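Long-range contact in sulfite reductase [ferredoxin] (PDB 1ZJ8), which reduces sulfite to sulfide with electrons from ferredoxin, using a siroheme and a [4Fe-4S] cluster, probably for the biosynthesis of sulfur-containing amino acids and cofactors: residues A[254-268]-A[303-315]. Numbering follows the deposited sequence.
Sequences VGGGLSTNPMLAQRV and KFLIKDWGIAKFR. With SRM (siroheme), chain E.
K303 reaches from helix 302-309 along the glycine run G255 to G257, its CB against the carbonyl O of G255 and its CD beside CA of G257, and its NZ donates to the backbone O of N261, modelled very short at 2.4 Å, so the exact distance is doubtful. CG sits between the backbone N and the carbonyl carbon (chi1 55°), and beyond it the chain runs extended into the loop. M263 slants across the root of this lysine; a bend at chi3 (54°) turns CE toward O of K303, 3.3 Å away, and onto CB of K307. The loop joins neighbouring antiparallel strands 249-254 and 266-272 of the six-stranded mixed sheet, and its far end lines the siroheme pocket: N of L258 donates to siroheme O2C at 2.8 Å, while OG of S259 bonds only weakly to O2D. At the strand end, CD1 of I306 meets CG1 of V254, the two side chains crossing at about a right angle, and V254 CG1 lies over one face of the F314 ring in a CH-pi contact, 4.3 Å from the centroid. NE2 of Q266 approaches I306 CG2 at 3.4 Å. V268 sets CG2 against I311 CD1 and near the F314 edge, and CG1 against CD of R315, whose guanidinium forms salt bridges with E319 and D329.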
ATOM      1  N   VAL A 254     -11.138 -11.776  -5.540  1.00 37.86           N
ATOM      2  CA  VAL A 254     -10.859 -11.042  -6.759  1.00 38.43           C
ATOM      3  C   VAL A 254     -11.721  -9.768  -6.813  1.00 39.19           C
ATOM      4  O   VAL A 254     -12.835  -9.739  -6.253  1.00 39.16           O
ATOM      5  CB  VAL A 254     -11.108 -11.973  -7.983  1.00 38.51           C
ATOM      6  CG1 VAL A 254     -11.734 -11.231  -9.161  1.00 38.79           C
ATOM      7  CG2 VAL A 254      -9.803 -12.662  -8.412  1.00 38.56           C
ATOM      8  N   GLY A 255     -11.198  -8.721  -7.471  1.00 39.89           N
ATOM      9  CA  GLY A 255     -12.007  -7.549  -7.897  1.00 40.36           C
ATOM     10  C   GLY A 255     -11.957  -6.271  -7.060  1.00 40.99           C
ATOM     11  O   GLY A 255     -12.910  -5.494  -7.068  1.00 40.80           O
ATOM     12  N   GLY A 256     -10.840  -6.030  -6.368  1.00 41.77           N
ATOM     13  CA  GLY A 256     -10.757  -4.969  -5.353  1.00 42.11           C
ATOM     14  C   GLY A 256     -10.026  -3.722  -5.785  1.00 42.59           C
ATOM     15  O   GLY A 256      -9.254  -3.754  -6.737  1.00 42.96           O
ATOM     16  N   GLY A 257     -10.273  -2.623  -5.075  1.00 43.19           N
ATOM     17  CA  GLY A 257      -9.633  -1.333  -5.375  1.00 43.56           C
ATOM     18  C   GLY A 257     -10.375  -0.177  -4.731  1.00 44.02           C
ATOM     19  O   GLY A 257     -11.584  -0.281  -4.487  1.00 44.35           O
ATOM     20  N   LEU A 258      -9.658   0.900  -4.416  1.00 44.38           N
ATOM     21  CA  LEU A 258     -10.280   2.117  -3.878  1.00 44.98           C
ATOM     22  C   LEU A 258      -9.718   3.326  -4.571  1.00 45.60           C
ATOM     23  O   LEU A 258      -8.616   3.756  -4.247  1.00 46.50           O
ATOM     24  CB  LEU A 258      -9.934   2.372  -2.407  1.00 45.09           C
ATOM     25  CG  LEU A 258      -9.824   1.330  -1.321  1.00 45.79           C
ATOM     26  CD1 LEU A 258      -8.808   1.844  -0.329  1.00 45.81           C
ATOM     27  CD2 LEU A 258     -11.159   1.102  -0.640  1.00 47.39           C
ATOM     28  N   SER A 259     -10.434   3.946  -5.474  1.00 45.61           N
ATOM     29  CA  SER A 259      -9.922   5.237  -5.899  1.00 45.80           C
ATOM     30  C   SER A 259     -11.075   6.188  -5.767  1.00 45.04           C
ATOM     31  O   SER A 259     -11.742   6.247  -4.719  1.00 45.36           O
ATOM     32  CB  SER A 259      -9.319   5.158  -7.315  1.00 45.29           C
ATOM     33  OG  SER A 259      -8.735   6.408  -7.684  1.00 45.78           O
ATOM     34  N   THR A 260     -11.348   6.897  -6.899  1.00 45.64           N
ATOM     35  CA  THR A 260     -12.551   7.670  -6.985  1.00 45.45           C
ATOM     36  C   THR A 260     -13.740   6.741  -6.897  1.00 45.12           C
ATOM     37  O   THR A 260     -14.785   7.156  -6.452  1.00 45.24           O
ATOM     38  CB  THR A 260     -12.647   8.418  -8.310  1.00 45.66           C
ATOM     39  OG1 THR A 260     -12.797   7.463  -9.362  1.00 46.20           O
ATOM     40  CG2 THR A 260     -11.382   9.290  -8.563  1.00 46.03           C
ATOM     41  N   ASN A 261     -13.594   5.488  -7.324  1.00 45.15           N
ATOM     42  CA  ASN A 261     -14.727   4.545  -7.353  1.00 45.04           C
ATOM     43  C   ASN A 261     -14.455   3.229  -6.602  1.00 44.59           C
ATOM     44  O   ASN A 261     -14.065   2.238  -7.212  1.00 44.83           O
ATOM     45  CB  ASN A 261     -15.145   4.276  -8.802  1.00 45.54           C
ATOM     46  CG  ASN A 261     -16.638   4.064  -8.936  1.00 47.24           C
ATOM     47  OD1 ASN A 261     -17.235   3.290  -8.184  1.00 50.65           O
ATOM     48  ND2 ASN A 261     -17.255   4.763  -9.882  1.00 48.32           N
ATOM     49  N   PRO A 262     -14.692   3.209  -5.276  1.00 43.93           N
ATOM     50  CA  PRO A 262     -14.267   2.088  -4.440  1.00 43.56           C
ATOM     51  C   PRO A 262     -15.133   0.854  -4.606  1.00 43.00           C
ATOM     52  O   PRO A 262     -16.325   0.981  -4.826  1.00 43.00           O
ATOM     53  CB  PRO A 262     -14.434   2.639  -3.016  1.00 43.76           C
ATOM     54  CG  PRO A 262     -15.564   3.581  -3.123  1.00 43.81           C
ATOM     55  CD  PRO A 262     -15.413   4.227  -4.485  1.00 43.96           C
ATOM     56  N   MET A 263     -14.528  -0.323  -4.465  1.00 42.50           N
ATOM     57  CA  MET A 263     -15.239  -1.598  -4.593  1.00 42.18           C
ATOM     58  C   MET A 263     -14.515  -2.716  -3.823  1.00 41.45           C
ATOM     59  O   MET A 263     -13.304  -2.934  -4.009  1.00 41.06           O
ATOM     60  CB  MET A 263     -15.331  -2.020  -6.058  1.00 41.87           C
ATOM     61  CG  MET A 263     -16.188  -1.149  -6.955  1.00 42.63           C
ATOM     62  SD  MET A 263     -16.262  -1.779  -8.664  1.00 44.58           S
ATOM     63  CE  MET A 263     -16.817  -3.492  -8.350  1.00 44.79           C
ATOM     64  N   LEU A 264     -15.264  -3.432  -2.984  1.00 40.85           N
ATOM     65  CA  LEU A 264     -14.726  -4.587  -2.262  1.00 40.46           C
ATOM     66  C   LEU A 264     -14.515  -5.800  -3.181  1.00 40.10           C
ATOM     67  O   LEU A 264     -15.419  -6.215  -3.911  1.00 40.37           O
ATOM     68  CB  LEU A 264     -15.662  -4.992  -1.113  1.00 40.20           C
ATOM     69  CG  LEU A 264     -15.859  -4.000   0.027  1.00 39.98           C
ATOM     70  CD1 LEU A 264     -16.927  -4.508   0.975  1.00 39.64           C
ATOM     71  CD2 LEU A 264     -14.547  -3.745   0.749  1.00 40.44           C
ATOM     72  N   ALA A 265     -13.328  -6.383  -3.121  1.00 39.54           N
ATOM     73  CA  ALA A 265     -13.084  -7.661  -3.773  1.00 39.25           C
ATOM     74  C   ALA A 265     -13.989  -8.728  -3.155  1.00 38.93           C
ATOM     75  O   ALA A 265     -14.349  -8.653  -1.981  1.00 38.15           O
ATOM     76  CB  ALA A 265     -11.597  -8.064  -3.676  1.00 39.12           C
ATOM     77  N   GLN A 266     -14.355  -9.711  -3.981  1.00 39.20           N
ATOM     78  CA  GLN A 266     -15.395 -10.694  -3.651  1.00 39.12           C
ATOM     79  C   GLN A 266     -14.891 -12.132  -3.826  1.00 38.95           C
ATOM     80  O   GLN A 266     -14.109 -12.418  -4.724  1.00 38.86           O
ATOM     81  CB  GLN A 266     -16.603 -10.472  -4.550  1.00 39.12           C
ATOM     82  CG  GLN A 266     -16.892  -8.998  -4.846  1.00 39.32           C
ATOM     83  CD  GLN A 266     -17.830  -8.839  -6.011  1.00 39.52           C
ATOM     84  OE1 GLN A 266     -19.012  -9.228  -5.940  1.00 38.43           O
ATOM     85  NE2 GLN A 266     -17.305  -8.290  -7.115  1.00 38.17           N
ATOM     86  N   ARG A 267     -15.376 -13.021  -2.967  1.00 38.74           N
ATOM     87  CA  ARG A 267     -15.001 -14.419  -2.989  1.00 38.76           C
ATOM     88  C   ARG A 267     -15.392 -15.121  -4.286  1.00 38.56           C
ATOM     89  O   ARG A 267     -16.545 -15.123  -4.691  1.00 38.62           O
ATOM     90  CB  ARG A 267     -15.682 -15.154  -1.838  1.00 38.51           C
ATOM     91  CG  ARG A 267     -15.297 -14.641  -0.474  1.00 39.25           C
ATOM     92  CD  ARG A 267     -15.463 -15.681   0.610  1.00 40.03           C
ATOM     93  NE  ARG A 267     -14.881 -16.971   0.212  1.00 41.73           N
ATOM     94  CZ  ARG A 267     -15.573 -18.088  -0.027  1.00 41.44           C
ATOM     95  NH1 ARG A 267     -16.894 -18.110   0.061  1.00 41.49           N
ATOM     96  NH2 ARG A 267     -14.939 -19.197  -0.379  1.00 41.86           N
ATOM     97  N   VAL A 268     -14.423 -15.772  -4.904  1.00 38.64           N
ATOM     98  CA  VAL A 268     -14.687 -16.614  -6.055  1.00 38.54           C
ATOM     99  C   VAL A 268     -15.425 -17.896  -5.624  1.00 38.62           C
ATOM    100  O   VAL A 268     -16.059 -18.559  -6.448  1.00 38.73           O
ATOM    101  CB  VAL A 268     -13.369 -16.946  -6.772  1.00 38.46           C
ATOM    102  CG1 VAL A 268     -13.613 -17.898  -7.944  1.00 38.73           C
ATOM    103  CG2 VAL A 268     -12.675 -15.640  -7.236  1.00 37.91           C
ATOM    104  N   LYS A 303     -11.340  -4.323 -11.098  1.00 49.62           N
ATOM    105  CA  LYS A 303     -12.598  -4.141 -10.348  1.00 49.47           C
ATOM    106  C   LYS A 303     -13.825  -3.893 -11.257  1.00 49.38           C
ATOM    107  O   LYS A 303     -14.930  -4.357 -10.969  1.00 49.31           O
ATOM    108  CB  LYS A 303     -12.448  -3.013  -9.292  1.00 49.36           C
ATOM    109  CG  LYS A 303     -11.983  -1.647  -9.832  1.00 48.69           C
ATOM    110  CD  LYS A 303     -11.943  -0.573  -8.718  1.00 48.90           C
ATOM    111  CE  LYS A 303     -12.028   0.859  -9.279  1.00 48.01           C
ATOM    112  NZ  LYS A 303     -11.886   1.932  -8.264  1.00 46.93           N
ATOM    113  N   PHE A 304     -13.608  -3.166 -12.351  1.00 49.49           N
ATOM    114  CA  PHE A 304     -14.671  -2.798 -13.289  1.00 49.64           C
ATOM    115  C   PHE A 304     -15.194  -4.030 -14.081  1.00 49.93           C
ATOM    116  O   PHE A 304     -16.421  -4.307 -14.121  1.00 50.02           O
ATOM    117  CB  PHE A 304     -14.158  -1.695 -14.253  1.00 49.46           C
ATOM    118  CG  PHE A 304     -13.902  -0.352 -13.581  1.00 49.43           C
ATOM    119  CD1 PHE A 304     -14.956   0.420 -13.104  1.00 48.61           C
ATOM    120  CD2 PHE A 304     -12.605   0.146 -13.449  1.00 49.74           C
ATOM    121  CE1 PHE A 304     -14.724   1.648 -12.488  1.00 48.87           C
ATOM    122  CE2 PHE A 304     -12.366   1.392 -12.834  1.00 49.31           C
ATOM    123  CZ  PHE A 304     -13.425   2.134 -12.352  1.00 48.66           C
ATOM    124  N   LEU A 305     -14.254  -4.752 -14.699  1.00 49.68           N
ATOM    125  CA  LEU A 305     -14.531  -6.014 -15.388  1.00 49.45           C
ATOM    126  C   LEU A 305     -15.334  -6.956 -14.509  1.00 49.38           C
ATOM    127  O   LEU A 305     -16.280  -7.608 -14.975  1.00 49.38           O
ATOM    128  CB  LEU A 305     -13.206  -6.690 -15.767  1.00 49.71           C
ATOM    129  CG  LEU A 305     -13.207  -7.900 -16.713  1.00 49.98           C
ATOM    130  CD1 LEU A 305     -13.896  -7.565 -18.033  1.00 50.32           C
ATOM    131  CD2 LEU A 305     -11.772  -8.391 -16.967  1.00 49.63           C
ATOM    132  N   ILE A 306     -14.945  -7.016 -13.234  1.00 49.16           N
ATOM    133  CA  ILE A 306     -15.620  -7.860 -12.242  1.00 49.00           C
ATOM    134  C   ILE A 306     -16.987  -7.305 -11.893  1.00 48.75           C
ATOM    135  O   ILE A 306     -17.902  -8.068 -11.597  1.00 48.43           O
ATOM    136  CB  ILE A 306     -14.812  -7.993 -10.933  1.00 48.97           C
ATOM    137  CG1 ILE A 306     -13.384  -8.505 -11.208  1.00 48.88           C
ATOM    138  CG2 ILE A 306     -15.552  -8.894  -9.947  1.00 49.08           C
ATOM    139  CD1 ILE A 306     -13.299  -9.887 -11.836  1.00 48.68           C
ATOM    140  N   LYS A 307     -17.125  -5.977 -11.910  1.00 48.82           N
ATOM    141  CA  LYS A 307     -18.447  -5.367 -11.703  1.00 49.02           C
ATOM    142  C   LYS A 307     -19.422  -5.738 -12.842  1.00 49.18           C
ATOM    143  O   LYS A 307     -20.561  -6.129 -12.590  1.00 48.87           O
ATOM    144  CB  LYS A 307     -18.371  -3.849 -11.566  1.00 48.84           C
ATOM    145  CG  LYS A 307     -19.530  -3.283 -10.757  1.00 48.53           C
ATOM    146  CD  LYS A 307     -19.950  -1.923 -11.271  1.00 48.65           C
ATOM    147  CE  LYS A 307     -20.899  -1.243 -10.308  1.00 48.48           C
ATOM    148  NZ  LYS A 307     -20.928   0.214 -10.566  1.00 48.32           N
ATOM    149  N   ASP A 308     -18.953  -5.628 -14.085  1.00 49.33           N
ATOM    150  CA  ASP A 308     -19.769  -5.941 -15.256  1.00 49.32           C
ATOM    151  C   ASP A 308     -20.140  -7.430 -15.348  1.00 49.24           C
ATOM    152  O   ASP A 308     -21.326  -7.769 -15.344  1.00 49.20           O
ATOM    153  CB  ASP A 308     -19.045  -5.475 -16.530  1.00 49.57           C
ATOM    154  CG  ASP A 308     -19.014  -3.963 -16.652  1.00 50.39           C
ATOM    155  OD1 ASP A 308     -20.022  -3.331 -16.246  1.00 51.49           O
ATOM    156  OD2 ASP A 308     -17.998  -3.408 -17.148  1.00 51.03           O
ATOM    157  N   TRP A 309     -19.124  -8.297 -15.414  1.00 49.02           N
ATOM    158  CA  TRP A 309     -19.311  -9.757 -15.544  1.00 48.68           C
ATOM    159  C   TRP A 309     -20.086 -10.430 -14.415  1.00 48.41           C
ATOM    160  O   TRP A 309     -20.986 -11.242 -14.658  1.00 48.34           O
ATOM    161  CB  TRP A 309     -17.955 -10.449 -15.600  1.00 48.72           C
ATOM    162  CG  TRP A 309     -17.262 -10.339 -16.912  1.00 48.97           C
ATOM    163  CD1 TRP A 309     -17.575  -9.504 -17.947  1.00 48.74           C
ATOM    164  CD2 TRP A 309     -16.107 -11.079 -17.324  1.00 48.94           C
ATOM    165  NE1 TRP A 309     -16.694  -9.693 -18.986  1.00 48.63           N
ATOM    166  CE2 TRP A 309     -15.779 -10.648 -18.627  1.00 48.83           C
ATOM    167  CE3 TRP A 309     -15.318 -12.066 -16.719  1.00 48.55           C
ATOM    168  CZ2 TRP A 309     -14.688 -11.165 -19.335  1.00 48.88           C
ATOM    169  CZ3 TRP A 309     -14.227 -12.575 -17.420  1.00 48.63           C
ATOM    170  CH2 TRP A 309     -13.930 -12.134 -18.717  1.00 48.57           C
ATOM    171  N   GLY A 310     -19.698 -10.117 -13.181  1.00 48.11           N
ATOM    172  CA  GLY A 310     -20.113 -10.897 -12.015  1.00 47.82           C
ATOM    173  C   GLY A 310     -19.141 -12.049 -11.788  1.00 47.67           C
ATOM    174  O   GLY A 310     -18.461 -12.499 -12.723  1.00 47.73           O
ATOM    175  N   ILE A 311     -19.076 -12.524 -10.547  1.00 47.44           N
ATOM    176  CA  ILE A 311     -18.172 -13.621 -10.160  1.00 47.11           C
ATOM    177  C   ILE A 311     -18.411 -14.941 -10.924  1.00 46.74           C
ATOM    178  O   ILE A 311     -17.464 -15.538 -11.420  1.00 46.74           O
ATOM    179  CB  ILE A 311     -18.223 -13.857  -8.615  1.00 47.13           C
ATOM    180  CG1 ILE A 311     -17.297 -12.869  -7.888  1.00 47.35           C
ATOM    181  CG2 ILE A 311     -17.846 -15.295  -8.240  1.00 47.93           C
ATOM    182  CD1 ILE A 311     -15.802 -13.241  -7.900  1.00 47.27           C
ATOM    183  N   ALA A 312     -19.660 -15.393 -11.005  1.00 46.53           N
ATOM    184  CA  ALA A 312     -20.005 -16.623 -11.747  1.00 46.33           C
ATOM    185  C   ALA A 312     -19.401 -16.626 -13.147  1.00 46.09           C
ATOM    186  O   ALA A 312     -18.677 -17.556 -13.518  1.00 45.92           O
ATOM    187  CB  ALA A 312     -21.514 -16.799 -11.841  1.00 46.06           C
ATOM    188  N   LYS A 313     -19.684 -15.577 -13.913  1.00 45.96           N
ATOM    189  CA  LYS A 313     -19.152 -15.484 -15.262  1.00 46.05           C
ATOM    190  C   LYS A 313     -17.598 -15.519 -15.276  1.00 45.95           C
ATOM    191  O   LYS A 313     -16.983 -16.113 -16.177  1.00 45.79           O
ATOM    192  CB  LYS A 313     -19.691 -14.236 -15.991  1.00 45.84           C
ATOM    193  CG  LYS A 313     -19.234 -14.194 -17.470  1.00 46.31           C
ATOM    194  CD  LYS A 313     -19.615 -12.928 -18.243  1.00 46.62           C
ATOM    195  CE  LYS A 313     -18.871 -12.863 -19.596  1.00 46.59           C
ATOM    196  NZ  LYS A 313     -19.283 -11.667 -20.396  1.00 46.96           N
ATOM    197  N   PHE A 314     -16.978 -14.876 -14.287  1.00 45.73           N
ATOM    198  CA  PHE A 314     -15.513 -14.789 -14.216  1.00 45.71           C
ATOM    199  C   PHE A 314     -14.885 -16.150 -13.884  1.00 45.57           C
ATOM    200  O   PHE A 314     -13.927 -16.570 -14.519  1.00 45.06           O
ATOM    201  CB  PHE A 314     -15.088 -13.734 -13.182  1.00 45.35           C
ATOM    202  CG  PHE A 314     -13.619 -13.749 -12.870  1.00 45.50           C
ATOM    203  CD1 PHE A 314     -12.707 -13.123 -13.727  1.00 44.84           C
ATOM    204  CD2 PHE A 314     -13.142 -14.400 -11.718  1.00 44.29           C
ATOM    205  CE1 PHE A 314     -11.341 -13.146 -13.442  1.00 44.89           C
ATOM    206  CE2 PHE A 314     -11.796 -14.435 -11.431  1.00 44.02           C
ATOM    207  CZ  PHE A 314     -10.884 -13.810 -12.295  1.00 45.10           C
ATOM    208  N   ARG A 315     -15.432 -16.822 -12.875  1.00 45.97           N
ATOM    209  CA  ARG A 315     -14.987 -18.156 -12.475  1.00 46.52           C
ATOM    210  C   ARG A 315     -15.018 -19.113 -13.655  1.00 47.38           C
ATOM    211  O   ARG A 315     -14.077 -19.870 -13.874  1.00 47.72           O
ATOM    212  CB  ARG A 315     -15.883 -18.709 -11.352  1.00 46.25           C
ATOM    213  CG  ARG A 315     -15.524 -20.138 -10.908  1.00 45.84           C
ATOM    214  CD  ARG A 315     -16.086 -20.519  -9.525  1.00 45.59           C
ATOM    215  NE  ARG A 315     -15.371 -21.667  -8.956  1.00 45.18           N
ATOM    216  CZ  ARG A 315     -15.758 -22.359  -7.882  1.00 45.04           C
ATOM    217  NH1 ARG A 315     -16.855 -22.032  -7.212  1.00 44.78           N
ATOM    218  NH2 ARG A 315     -15.033 -23.395  -7.473  1.00 44.73           N
TER
HETATM  219 FE   SRM E 557      -0.433   4.759  -4.950  1.00 36.68          FE
HETATM  220  CHA SRM E 557      -0.288   6.829  -7.663  1.00 39.33           C
HETATM  221  CHB SRM E 557       1.781   6.708  -3.363  1.00 37.03           C
HETATM  222  CHC SRM E 557      -0.540   2.757  -2.386  1.00 31.66           C
HETATM  223  CHD SRM E 557      -3.817   4.302  -5.474  1.00 36.19           C
HETATM  224  NA  SRM E 557       0.694   6.319  -5.492  1.00 38.55           N
HETATM  225  C1A SRM E 557       0.716   6.960  -6.682  1.00 39.78           C
HETATM  226  C2A SRM E 557       1.915   7.838  -6.873  1.00 40.69           C
HETATM  227  CMA SRM E 557       2.951   7.106  -7.668  1.00 40.05           C
HETATM  228  CDA SRM E 557       1.561   9.191  -7.424  1.00 42.56           C
HETATM  229  CEA SRM E 557       1.825   9.497  -8.864  1.00 44.84           C
HETATM  230  O3A SRM E 557       1.240   8.836  -9.727  1.00 47.29           O
HETATM  231  O4A SRM E 557       2.620  10.391  -9.192  1.00 46.66           O
HETATM  232  C3A SRM E 557       2.344   8.014  -5.456  1.00 40.44           C
HETATM  233  CAA SRM E 557       3.822   8.022  -5.253  1.00 40.25           C
HETATM  234  CBA SRM E 557       4.182   9.479  -5.374  1.00 41.43           C
HETATM  235  CCA SRM E 557       5.354   9.812  -4.510  1.00 42.67           C
HETATM  236  O1A SRM E 557       5.426   9.307  -3.369  1.00 41.33           O
HETATM  237  O2A SRM E 557       6.238  10.574  -4.971  1.00 43.03           O
HETATM  238  C4A SRM E 557       1.591   6.953  -4.729  1.00 39.08           C
HETATM  239  NB  SRM E 557       0.577   4.674  -3.265  1.00 35.16           N
HETATM  240  C1B SRM E 557       1.487   5.497  -2.742  1.00 34.63           C
HETATM  241  C2B SRM E 557       2.148   5.003  -1.486  1.00 33.18           C
HETATM  242  CMB SRM E 557       3.619   5.296  -1.400  1.00 32.44           C
HETATM  243  CDB SRM E 557       1.471   5.671  -0.336  1.00 33.03           C
HETATM  244  CEB SRM E 557       1.949   5.362   1.038  1.00 33.40           C
HETATM  245  O3B SRM E 557       2.524   6.210   1.755  1.00 33.18           O
HETATM  246  O4B SRM E 557       1.760   4.216   1.444  1.00 34.85           O
HETATM  247  C3B SRM E 557       1.773   3.539  -1.573  1.00 32.49           C
HETATM  248  CAB SRM E 557       2.787   2.768  -2.377  1.00 32.29           C
HETATM  249  CBB SRM E 557       2.806   1.315  -2.012  1.00 31.87           C
HETATM  250  CCB SRM E 557       3.652   0.546  -2.985  1.00 31.13           C
HETATM  251  O1B SRM E 557       4.787   0.184  -2.683  1.00 31.81           O
HETATM  252  O2B SRM E 557       3.223   0.233  -4.091  1.00 33.57           O
HETATM  253  C4B SRM E 557       0.547   3.630  -2.441  1.00 33.82           C
HETATM  254  NC  SRM E 557      -1.881   3.852  -4.047  1.00 33.63           N
HETATM  255  C1C SRM E 557      -1.721   2.906  -3.099  1.00 31.18           C
HETATM  256  C2C SRM E 557      -2.916   2.371  -2.638  1.00 32.91           C
HETATM  257  CDC SRM E 557      -3.180   1.518  -1.443  1.00 33.13           C
HETATM  258  CEC SRM E 557      -3.058   0.045  -1.507  1.00 32.44           C
HETATM  259  O3C SRM E 557      -2.553  -0.499  -2.515  1.00 31.81           O
HETATM  260  O4C SRM E 557      -3.494  -0.573  -0.525  1.00 32.69           O
HETATM  261  C3C SRM E 557      -3.832   2.877  -3.511  1.00 33.32           C
HETATM  262  CAC SRM E 557      -5.269   2.503  -3.348  1.00 33.48           C
HETATM  263  CBC SRM E 557      -5.733   1.095  -3.656  1.00 32.83           C
HETATM  264  CCC SRM E 557      -5.893   0.951  -5.159  1.00 32.31           C
HETATM  265  O1C SRM E 557      -4.881   0.924  -5.911  1.00 28.39           O
HETATM  266  O2C SRM E 557      -7.069   0.887  -5.600  1.00 31.62           O
HETATM  267  C4C SRM E 557      -3.184   3.708  -4.388  1.00 34.77           C
HETATM  268  ND  SRM E 557      -1.693   5.155  -6.483  1.00 37.36           N
HETATM  269  C1D SRM E 557      -3.027   5.041  -6.372  1.00 37.00           C
HETATM  270  C2D SRM E 557      -3.636   5.840  -7.357  1.00 38.32           C
HETATM  271  CAD SRM E 557      -4.994   5.515  -7.953  1.00 37.48           C
HETATM  272  CBD SRM E 557      -5.052   4.677  -9.192  1.00 39.18           C
HETATM  273  CCD SRM E 557      -6.337   4.187  -9.794  1.00 40.36           C
HETATM  274  O1D SRM E 557      -6.523   2.949  -9.796  1.00 41.96           O
HETATM  275  O2D SRM E 557      -7.187   4.987 -10.268  1.00 37.19           O
HETATM  276  C3D SRM E 557      -2.609   6.440  -8.066  1.00 37.58           C
HETATM  277  CDD SRM E 557      -2.733   7.008  -9.454  1.00 38.97           C
HETATM  278  CED SRM E 557      -2.775   6.146 -10.697  1.00 39.54           C
HETATM  279  O3D SRM E 557      -2.475   4.952 -10.659  1.00 39.68           O
HETATM  280  O4D SRM E 557      -3.114   6.616 -11.792  1.00 38.84           O
HETATM  281  C4D SRM E 557      -1.414   6.006  -7.517  1.00 38.45           C